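Local coordinates for metallo-beta-lactamase domain-containing protein (Enterococcus faecalis, PDB 2AZ4) that is of unproven function, but binds two zinc ions in a metallo-beta-lactamase fold and may act as an RNA-binding exonuclease, as its family suggests, at residues A[232-237]-A[377-382]; A[218-223]-A[383-388]; A[239-244]-A[269-274]. All coordinates share one frame; numbering follows the deposited sequence.

Contact 1: residues A[232-237]-A[377-382]; sequences IAVVSE and LACSGH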
loop_
_atom_site.group_PDB
_atom_site.type_symbol
_atom_site.label_atom_id
_atom_site.label_comp_id
_atom_site.label_asym_id
_atom_site.label_seq_id
_atom_site.Cartn_x
_atom_site.Cartn_y
_atom_site.Cartn_z
ATOM N N ILE A 232 -18.529 -12.075 -3.982
ATOM C CA ILE A 232 -19.375 -11.868 -2.799
ATOM C C ILE A 232 -19.302 -10.384 -2.438
ATOM O O ILE A 232 -18.218 -9.815 -2.400
ATOM C CB ILE A 232 -18.852 -12.732 -1.619
ATOM C CG1 ILE A 232 -19.256 -14.190 -1.835
ATOM C CG2 ILE A 232 -19.340 -12.192 -0.259
ATOM C CD1 ILE A 232 -18.474 -15.205 -1.025
ATOM N N ALA A 233 -20.446 -9.748 -2.204
ATOM C CA ALA A 233 -20.457 -8.354 -1.747
ATOM C C ALA A 233 -20.060 -8.292 -0.263
ATOM O O ALA A 233 -20.737 -8.876 0.603
ATOM C CB ALA A 233 -21.825 -7.731 -1.969
ATOM N N VAL A 234 -18.952 -7.612 0.013
ATOM C CA VAL A 234 -18.322 -7.569 1.335
ATOM C C VAL A 234 -18.347 -6.105 1.746
ATOM O O VAL A 234 -18.118 -5.247 0.903
ATOM C CB VAL A 234 -16.847 -8.105 1.273
ATOM C CG1 VAL A 234 -16.040 -7.722 2.511
ATOM C CG2 VAL A 234 -16.818 -9.634 1.076
ATOM N N VAL A 235 -18.636 -5.830 3.016
ATOM C CA VAL A 235 -18.790 -4.452 3.514
ATOM C C VAL A 235 -17.704 -3.995 4.515
ATOM O O VAL A 235 -17.671 -2.833 4.895
ATOM C CB VAL A 235 -20.201 -4.212 4.172
ATOM C CG1 VAL A 235 -21.338 -4.548 3.208
ATOM C CG2 VAL A 235 -20.340 -4.981 5.479
ATOM N N SER A 236 -16.845 -4.915 4.950
ATOM C CA SER A 236 -15.782 -4.613 5.925
ATOM C C SER A 236 -14.839 -5.819 6.022
ATOM O O SER A 236 -15.177 -6.920 5.544
ATOM C CB SER A 236 -16.388 -4.311 7.310
ATOM O OG SER A 236 -16.874 -5.512 7.906
ATOM N N GLU A 237 -13.661 -5.610 6.612
ATOM C CA GLU A 237 -12.716 -6.706 6.861
ATOM C C GLU A 237 -13.322 -7.805 7.764
ATOM O O GLU A 237 -13.166 -9.007 7.502
ATOM C CB GLU A 237 -11.415 -6.172 7.469
ATOM C CG GLU A 237 -10.577 -5.362 6.497
ATOM C CD GLU A 237 -9.657 -6.200 5.600
ATOM O OE1 GLU A 237 -9.617 -7.450 5.725
ATOM O OE2 GLU A 237 -8.946 -5.587 4.774
ATOM N N LEU A 377 -13.321 -12.802 -3.032
ATOM C CA LEU A 377 -13.709 -12.294 -1.717
ATOM C C LEU A 377 -12.844 -11.070 -1.424
ATOM O O LEU A 377 -11.808 -11.166 -0.761
ATOM C CB LEU A 377 -13.583 -13.394 -0.639
ATOM C CG LEU A 377 -14.138 -13.127 0.772
ATOM C CD1 LEU A 377 -15.683 -13.093 0.782
ATOM C CD2 LEU A 377 -13.593 -14.171 1.751
ATOM N N ALA A 378 -13.264 -9.931 -1.966
ATOM C CA ALA A 378 -12.450 -8.722 -1.949
ATOM C C ALA A 378 -12.982 -7.690 -0.964
ATOM O O ALA A 378 -14.182 -7.579 -0.754
ATOM C CB ALA A 378 -12.350 -8.115 -3.361
ATOM N N CYS A 379 -12.077 -6.929 -0.372
ATOM C CA CYS A 379 -12.466 -5.782 0.432
ATOM C C CYS A 379 -11.457 -4.668 0.165
ATOM O O CYS A 379 -10.261 -4.795 0.493
ATOM C CB CYS A 379 -12.499 -6.164 1.912
ATOM S SG CYS A 379 -13.008 -4.814 3.004
ATOM N N SER A 380 -11.927 -3.599 -0.466
ATOM C CA SER A 380 -11.065 -2.489 -0.837
ATOM C C SER A 380 -10.310 -1.899 0.347
ATOM O O SER A 380 -10.852 -1.727 1.434
ATOM C CB SER A 380 -11.854 -1.378 -1.531
ATOM O OG SER A 380 -10.957 -0.347 -1.918
ATOM N N GLY A 381 -9.046 -1.567 0.116
ATOM C CA GLY A 381 -8.308 -0.769 1.069
ATOM C C GLY A 381 -8.708 0.711 1.112
ATOM O O GLY A 381 -8.256 1.433 2.000
ATOM N N HIS A 382 -9.542 1.160 0.161
ATOM C CA HIS A 382 -9.864 2.592 -0.004
ATOM C C HIS A 382 -11.250 2.970 0.480
ATOM O O HIS A 382 -12.178 2.153 0.422
ATOM C CB HIS A 382 -9.680 3.033 -1.459
ATOM C CG HIS A 382 -8.264 2.937 -1.926
ATOM N ND1 HIS A 382 -7.323 3.901 -1.643
ATOM C CD2 HIS A 382 -7.620 1.975 -2.633
ATOM C CE1 HIS A 382 -6.160 3.540 -2.159
ATOM N NE2 HIS A 382 -6.316 2.385 -2.778
HETATM O O HOH W 1 -15.854 -9.300 -2.824
#
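OE2 of Glu-237, a residue whose CG lies 4.3 Å from Cys-379 SG, is held by a salt bridge to Arg-191 NH2 and a hydrogen bond from Asn-264 ND2, while OE1 pairs with Arg-267 NE; partners on both oxygens limit the rotation of the carboxylate. Arg-191 and Arg-267 also donate to the carbonyls of Ser-380 and Cys-379, so the same two guanidinium groups tie both segments together, and Gly-381 O accepts from ND1 of the zinc ligand His-167, which makes 377-382 a second-shell element of the metal site.

Packing, mostly apolar, makes up much of the remainder. Leu-377 swings CG opposite its own N (chi1 -171°), and Leu-377 CD1 meets Val-234 CG2 at 3.7 Å, the two side chains crossing nearly at right angles. The same Leu-377 CD1 touches Ile-232 CG2 at 3.9 Å. Val-234 CB sits 3.4 Å from Ala-378 O, and Val-234 CG1 lies 3.9 Å from Cys-379 CB. Cys-379 extends SG toward the backbone where the helix begins, 3.7 Å from Ser-236 C. There Ser-236 is the N-cap, its OG accepting from Asp-239 N. A water links the backbones, accepting from Ala-378 N at 2.8 Å and donating to Ile-232 O.

Ile-232 is bonded through its backbone to Arg-376, at the end of strand 373-376, and Leu-377 to His-347 of strand 344-348; helix 237-249 packs against both segments, His-243 touching Ile-232 and Leu-377, and Leu-240 touching Cys-379.

Contact 2: residues A[218-223]-A[383-388]; sequences VSISFP and AIPEDL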
loop_
_atom_site.group_PDB
_atom_site.type_symbol
_atom_site.label_atom_id
_atom_site.label_comp_id
_atom_site.label_asym_id
_atom_site.label_seq_id
_atom_site.Cartn_x
_atom_site.Cartn_y
_atom_site.Cartn_z
ATOM N N VAL A 218 -9.408 7.578 -4.651
ATOM C CA VAL A 218 -9.303 6.359 -5.452
ATOM C C VAL A 218 -10.683 5.788 -5.823
ATOM O O VAL A 218 -10.968 5.569 -7.017
ATOM C CB VAL A 218 -8.407 5.301 -4.766
ATOM C CG1 VAL A 218 -8.414 3.995 -5.546
ATOM C CG2 VAL A 218 -6.980 5.838 -4.614
ATOM N N SER A 219 -11.543 5.579 -4.828
ATOM C CA SER A 219 -12.796 4.868 -5.085
ATOM C C SER A 219 -13.725 5.601 -6.073
ATOM O O SER A 219 -14.461 4.957 -6.818
ATOM C CB SER A 219 -13.545 4.559 -3.803
ATOM O OG SER A 219 -14.050 5.745 -3.211
ATOM N N ILE A 220 -13.696 6.932 -6.070
ATOM C CA ILE A 220 -14.501 7.715 -7.025
ATOM C C ILE A 220 -13.913 7.748 -8.455
ATOM O O ILE A 220 -14.529 8.299 -9.369
ATOM C CB ILE A 220 -14.714 9.160 -6.546
ATOM C CG1 ILE A 220 -13.372 9.782 -6.152
ATOM C CG2 ILE A 220 -15.733 9.213 -5.425
ATOM C CD1 ILE A 220 -13.390 11.272 -6.034
ATOM N N SER A 221 -12.728 7.173 -8.650
ATOM C CA SER A 221 -12.077 7.188 -9.958
ATOM C C SER A 221 -12.674 6.189 -10.938
ATOM O O SER A 221 -12.440 6.288 -12.137
ATOM C CB SER A 221 -10.586 6.888 -9.809
ATOM O OG SER A 221 -9.941 7.912 -9.103
ATOM N N PHE A 222 -13.405 5.210 -10.412
ATOM C CA PHE A 222 -13.898 4.082 -11.181
ATOM C C PHE A 222 -15.394 3.963 -10.941
ATOM O O PHE A 222 -15.826 3.804 -9.789
ATOM C CB PHE A 222 -13.183 2.796 -10.748
ATOM C CG PHE A 222 -11.683 2.893 -10.798
ATOM C CD1 PHE A 222 -10.951 3.182 -9.647
ATOM C CD2 PHE A 222 -11.006 2.730 -11.996
ATOM C CE1 PHE A 222 -9.554 3.293 -9.693
ATOM C CE2 PHE A 222 -9.609 2.847 -12.055
ATOM C CZ PHE A 222 -8.888 3.122 -10.902
ATOM N N PRO A 223 -16.203 4.098 -12.011
ATOM C CA PRO A 223 -17.661 3.957 -11.878
ATOM C C PRO A 223 -18.055 2.575 -11.360
ATOM O O PRO A 223 -17.381 1.585 -11.665
ATOM C CB PRO A 223 -18.168 4.136 -13.318
ATOM C CG PRO A 223 -17.077 4.909 -14.009
ATOM C CD PRO A 223 -15.800 4.418 -13.391
ATOM N N ALA A 383 -11.368 4.189 0.999
ATOM C CA ALA A 383 -12.643 4.685 1.527
ATOM C C ALA A 383 -13.661 4.625 0.409
ATOM O O ALA A 383 -13.366 5.046 -0.702
ATOM C CB ALA A 383 -12.489 6.108 2.022
ATOM N N ILE A 384 -14.841 4.076 0.677
ATOM C CA ILE A 384 -15.891 4.077 -0.340
ATOM C C ILE A 384 -16.347 5.550 -0.592
ATOM O O ILE A 384 -16.092 6.414 0.242
ATOM C CB ILE A 384 -17.067 3.149 0.058
ATOM C CG1 ILE A 384 -17.804 3.708 1.275
ATOM C CG2 ILE A 384 -16.549 1.731 0.327
ATOM C CD1 ILE A 384 -19.031 2.860 1.743
ATOM N N PRO A 385 -16.975 5.848 -1.755
ATOM C CA PRO A 385 -17.276 7.272 -2.029
ATOM C C PRO A 385 -17.973 7.986 -0.857
ATOM O O PRO A 385 -17.545 9.063 -0.458
ATOM C CB PRO A 385 -18.168 7.203 -3.270
ATOM C CG PRO A 385 -17.685 5.962 -3.994
ATOM C CD PRO A 385 -17.397 4.974 -2.869
ATOM N N GLU A 386 -18.998 7.357 -0.284
ATOM C CA GLU A 386 -19.665 7.844 0.928
ATOM C C GLU A 386 -18.712 8.197 2.062
ATOM O O GLU A 386 -18.903 9.209 2.758
ATOM C CB GLU A 386 -20.625 6.761 1.442
ATOM C CG GLU A 386 -21.910 7.269 2.010
ATOM C CD GLU A 386 -23.020 6.219 1.897
ATOM O OE1 GLU A 386 -22.970 5.194 2.628
ATOM O OE2 GLU A 386 -23.937 6.412 1.061
ATOM N N ASP A 387 -17.700 7.354 2.277
ATOM C CA ASP A 387 -16.819 7.527 3.427
ATOM C C ASP A 387 -15.815 8.631 3.180
ATOM O O ASP A 387 -15.358 9.254 4.104
ATOM C CB ASP A 387 -16.145 6.195 3.811
ATOM C CG ASP A 387 -17.144 5.210 4.440
ATOM O OD1 ASP A 387 -18.271 5.655 4.739
ATOM O OD2 ASP A 387 -16.827 4.008 4.625
ATOM N N LEU A 388 -15.490 8.868 1.915
ATOM C CA LEU A 388 -14.649 10.001 1.541
ATOM C C LEU A 388 -15.318 11.309 1.960
ATOM O O LEU A 388 -14.694 12.124 2.601
ATOM C CB LEU A 388 -14.381 9.990 0.036
ATOM C CG LEU A 388 -13.410 8.937 -0.508
ATOM C CD1 LEU A 388 -13.446 8.889 -2.030
ATOM C CD2 LEU A 388 -11.978 9.168 -0.005
HETATM O O HOH W 2 -11.191 6.072 -1.909
#
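Ser-219 and Ala-383 join two connections of the metallo-beta-lactamase fold: the loop that leaves strand 212-216 and the turn that starts helix 385-395, with Ile-384 as N-cap. The loop residue just before the serine, Val-218, rests its side chain on His-404, a zinc ligand, and on His-382, which places this junction near the metal centre, the Ala-383 side chain about 11 Å from a zinc ion.

Ser-219 carries the polar part. Ser-219 OG donates to Ala-383 O at 2.7 Å, lying in the carbonyl plane with a C=O...donor angle of 151°. The hydroxyl stands between the backbone N and C of its own residue (chi1 69°), a setting that turns it to the start of the helix. Ser-219 N donates to a water at 3.0 Å, and that water donates a hydrogen bond to Ala-383 O at 2.7 Å. The carbonyl is therefore gripped twice by one residue, directly and through solvent. Ser-219 OG is also bordered by carbon, with Leu-388 CD1 at 3.4 Å and Pro-385 CD at 3.5 Å; its 3.3 Å approach to Pro-385 N is packing, because a proline nitrogen in a peptide bond carries no N-H.

Ile-220 continues the contact on the apolar side. It runs past Pro-385 in the opposite sense, and the work falls to Ile-220 CG2, which meets Pro-385 CB at 3.8 Å and, about one helical turn farther on, Leu-388 CD1 at 4.1 Å.

Contact 3: residues A[239-244]-A[269-274]; sequences DLVQHL and AKIIEK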
loop_
_atom_site.group_PDB
_atom_site.type_symbol
_atom_site.label_atom_id
_atom_site.label_comp_id
_atom_site.label_asym_id
_atom_site.label_seq_id
_atom_site.Cartn_x
_atom_site.Cartn_y
_atom_site.Cartn_z
ATOM N N ASP A 239 -16.539 -8.479 8.052
ATOM C CA ASP A 239 -17.509 -9.131 7.189
ATOM C C ASP A 239 -16.803 -10.129 6.251
ATOM O O ASP A 239 -17.293 -11.237 6.039
ATOM C CB ASP A 239 -18.282 -8.077 6.386
ATOM C CG ASP A 239 -19.477 -8.660 5.628
ATOM O OD1 ASP A 239 -20.210 -9.489 6.193
ATOM O OD2 ASP A 239 -19.696 -8.293 4.456
ATOM N N LEU A 240 -15.654 -9.736 5.695
ATOM C CA LEU A 240 -14.866 -10.641 4.854
ATOM C C LEU A 240 -14.558 -11.972 5.571
ATOM O O LEU A 240 -14.762 -13.056 4.994
ATOM C CB LEU A 240 -13.571 -9.959 4.398
ATOM C CG LEU A 240 -12.770 -10.713 3.329
ATOM C CD1 LEU A 240 -12.155 -9.731 2.373
ATOM C CD2 LEU A 240 -11.681 -11.608 3.970
ATOM N N VAL A 241 -14.078 -11.898 6.816
ATOM C CA VAL A 241 -13.696 -13.128 7.548
ATOM C C VAL A 241 -14.908 -14.017 7.902
ATOM O O VAL A 241 -14.791 -15.244 7.868
ATOM C CB VAL A 241 -12.823 -12.860 8.796
ATOM C CG1 VAL A 241 -12.445 -14.195 9.476
ATOM C CG2 VAL A 241 -11.555 -12.159 8.374
ATOM N N GLN A 242 -16.046 -13.402 8.218
ATOM C CA GLN A 242 -17.302 -14.148 8.471
ATOM C C GLN A 242 -17.770 -14.915 7.237
ATOM O O GLN A 242 -18.220 -16.067 7.337
ATOM C CB GLN A 242 -18.403 -13.199 8.969
ATOM C CG GLN A 242 -18.039 -12.528 10.332
ATOM C CD GLN A 242 -17.972 -13.537 11.457
ATOM O OE1 GLN A 242 -16.958 -13.662 12.136
ATOM N NE2 GLN A 242 -19.049 -14.270 11.648
ATOM N N HIS A 243 -17.635 -14.284 6.070
ATOM C CA HIS A 243 -17.892 -14.951 4.796
ATOM C C HIS A 243 -16.947 -16.143 4.582
ATOM O O HIS A 243 -17.388 -17.229 4.193
ATOM C CB HIS A 243 -17.794 -13.953 3.629
ATOM C CG HIS A 243 -19.063 -13.207 3.357
ATOM N ND1 HIS A 243 -20.197 -13.824 2.871
ATOM C CD2 HIS A 243 -19.364 -11.888 3.453
ATOM C CE1 HIS A 243 -21.152 -12.924 2.704
ATOM N NE2 HIS A 243 -20.672 -11.741 3.044
ATOM N N LEU A 244 -15.660 -15.953 4.856
ATOM C CA LEU A 244 -14.688 -17.054 4.790
ATOM C C LEU A 244 -15.087 -18.211 5.717
ATOM O O LEU A 244 -15.031 -19.372 5.309
ATOM C CB LEU A 244 -13.281 -16.563 5.118
ATOM C CG LEU A 244 -12.170 -17.612 4.942
ATOM C CD1 LEU A 244 -10.965 -16.988 4.272
ATOM C CD2 LEU A 244 -11.769 -18.202 6.304
ATOM N N ALA A 269 -3.929 -12.545 9.912
ATOM C CA ALA A 269 -4.133 -12.699 11.356
ATOM C C ALA A 269 -5.575 -13.020 11.735
ATOM O O ALA A 269 -5.825 -13.936 12.541
ATOM C CB ALA A 269 -3.604 -11.464 12.119
ATOM N N LYS A 270 -6.531 -12.285 11.165
ATOM C CA LYS A 270 -7.960 -12.538 11.441
ATOM C C LYS A 270 -8.446 -13.871 10.926
ATOM O O LYS A 270 -9.267 -14.549 11.575
ATOM C CB LYS A 270 -8.861 -11.431 10.866
ATOM C CG LYS A 270 -8.581 -10.048 11.427
ATOM C CD LYS A 270 -8.952 -9.965 12.926
ATOM C CE LYS A 270 -8.230 -8.818 13.637
ATOM N NZ LYS A 270 -8.925 -8.428 14.914
ATOM N N ILE A 271 -7.989 -14.244 9.737
ATOM C CA ILE A 271 -8.336 -15.550 9.196
ATOM C C ILE A 271 -7.868 -16.656 10.159
ATOM O O ILE A 271 -8.642 -17.548 10.507
ATOM C CB ILE A 271 -7.819 -15.731 7.723
ATOM C CG1 ILE A 271 -8.633 -14.832 6.793
ATOM C CG2 ILE A 271 -7.925 -17.197 7.267
ATOM C CD1 ILE A 271 -7.981 -14.586 5.445
ATOM N N ILE A 272 -6.611 -16.585 10.586
ATOM C CA ILE A 272 -6.054 -17.512 11.574
ATOM C C ILE A 272 -6.896 -17.567 12.860
ATOM O O ILE A 272 -7.156 -18.652 13.403
ATOM C CB ILE A 272 -4.582 -17.127 11.878
ATOM C CG1 ILE A 272 -3.727 -17.347 10.628
ATOM C CG2 ILE A 272 -4.025 -17.905 13.062
ATOM C CD1 ILE A 272 -2.309 -16.829 10.749
ATOM N N GLU A 273 -7.341 -16.396 13.321
ATOM C CA GLU A 273 -8.150 -16.253 14.548
ATOM C C GLU A 273 -9.480 -16.997 14.432
ATOM O O GLU A 273 -9.873 -17.709 15.363
ATOM C CB GLU A 273 -8.384 -14.764 14.867
ATOM C CG GLU A 273 -9.068 -14.438 16.206
ATOM C CD GLU A 273 -9.655 -13.012 16.253
ATOM O OE1 GLU A 273 -9.094 -12.102 15.591
ATOM O OE2 GLU A 273 -10.684 -12.794 16.961
ATOM N N LYS A 274 -10.152 -16.866 13.289
ATOM C CA LYS A 274 -11.538 -17.306 13.174
ATOM C C LYS A 274 -11.774 -18.582 12.346
ATOM O O LYS A 274 -12.821 -19.213 12.455
ATOM C CB LYS A 274 -12.392 -16.150 12.636
ATOM C CG LYS A 274 -12.472 -14.964 13.598
ATOM C CD LYS A 274 -13.822 -14.250 13.503
ATOM C CE LYS A 274 -13.997 -13.259 14.627
ATOM N NZ LYS A 274 -13.372 -11.937 14.323
#
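Val-241 wedges its two methyls against Lys-270 and Lys-274, residues one turn apart on the facing helix. Val-241 CG2 reaches Lys-270 CB at 3.7 Å and Val-241 CG1 reaches Lys-274 CB at the same 3.7 Å; each lysine side chain crosses the valine at roughly a right angle. Since chi1 is -179°, CG1 points opposite the backbone N and CG2 opposite the carbonyl carbon, which splits the branch between the two lysines. One turn along, Leu-244 CD1 packs on Ile-271 CD1 at 4.0 Å, and Leu-244 CD2 lies 4.1 Å from Ile-271 CG2.

The axes of these helical segments approach to 9.9 Å and run in the same general direction, crossing at -44°. Helix 265-274 is the helical link of a beta-alpha-beta crossover from strand 256-260 to strand 278-282, both in the six-stranded parallel sheet. Strand 328-331 lies between them, and its Leu-329 touches both Leu-244 and Ile-271, so the sheet borders this pair.

At the outer border the lysine chains turn polar. Lys-274 NZ forms a salt bridge with Glu-238 of helix 237-249, and long ion pairs link Glu-273 to Lys-270 and Lys-274.

How the contacts relate
From the N terminus, the chain leaves strand 212-216 and first enters contact 2 at 218-223, then contact 1 at 232-237, then contact 3 at 239-244. Their partners follow in reverse order, at 269-274, 377-382 and 383-388, so the three loops nest without crossing. Contact 3 closes a short one of 24 intervening residues within the parallel-sheet region; contacts 1 and 2 close long ones of 139 and 159. Contact 1 joins the two passages between that region and the zinc-binding part, and contact 2 joins them beside the latter. Contact 1 touches both others, its centre 13 Å from that of contact 2 and 12 Å from that of contact 3, whereas contacts 2 and 3 stay about 11 Å apart at their nearest atoms.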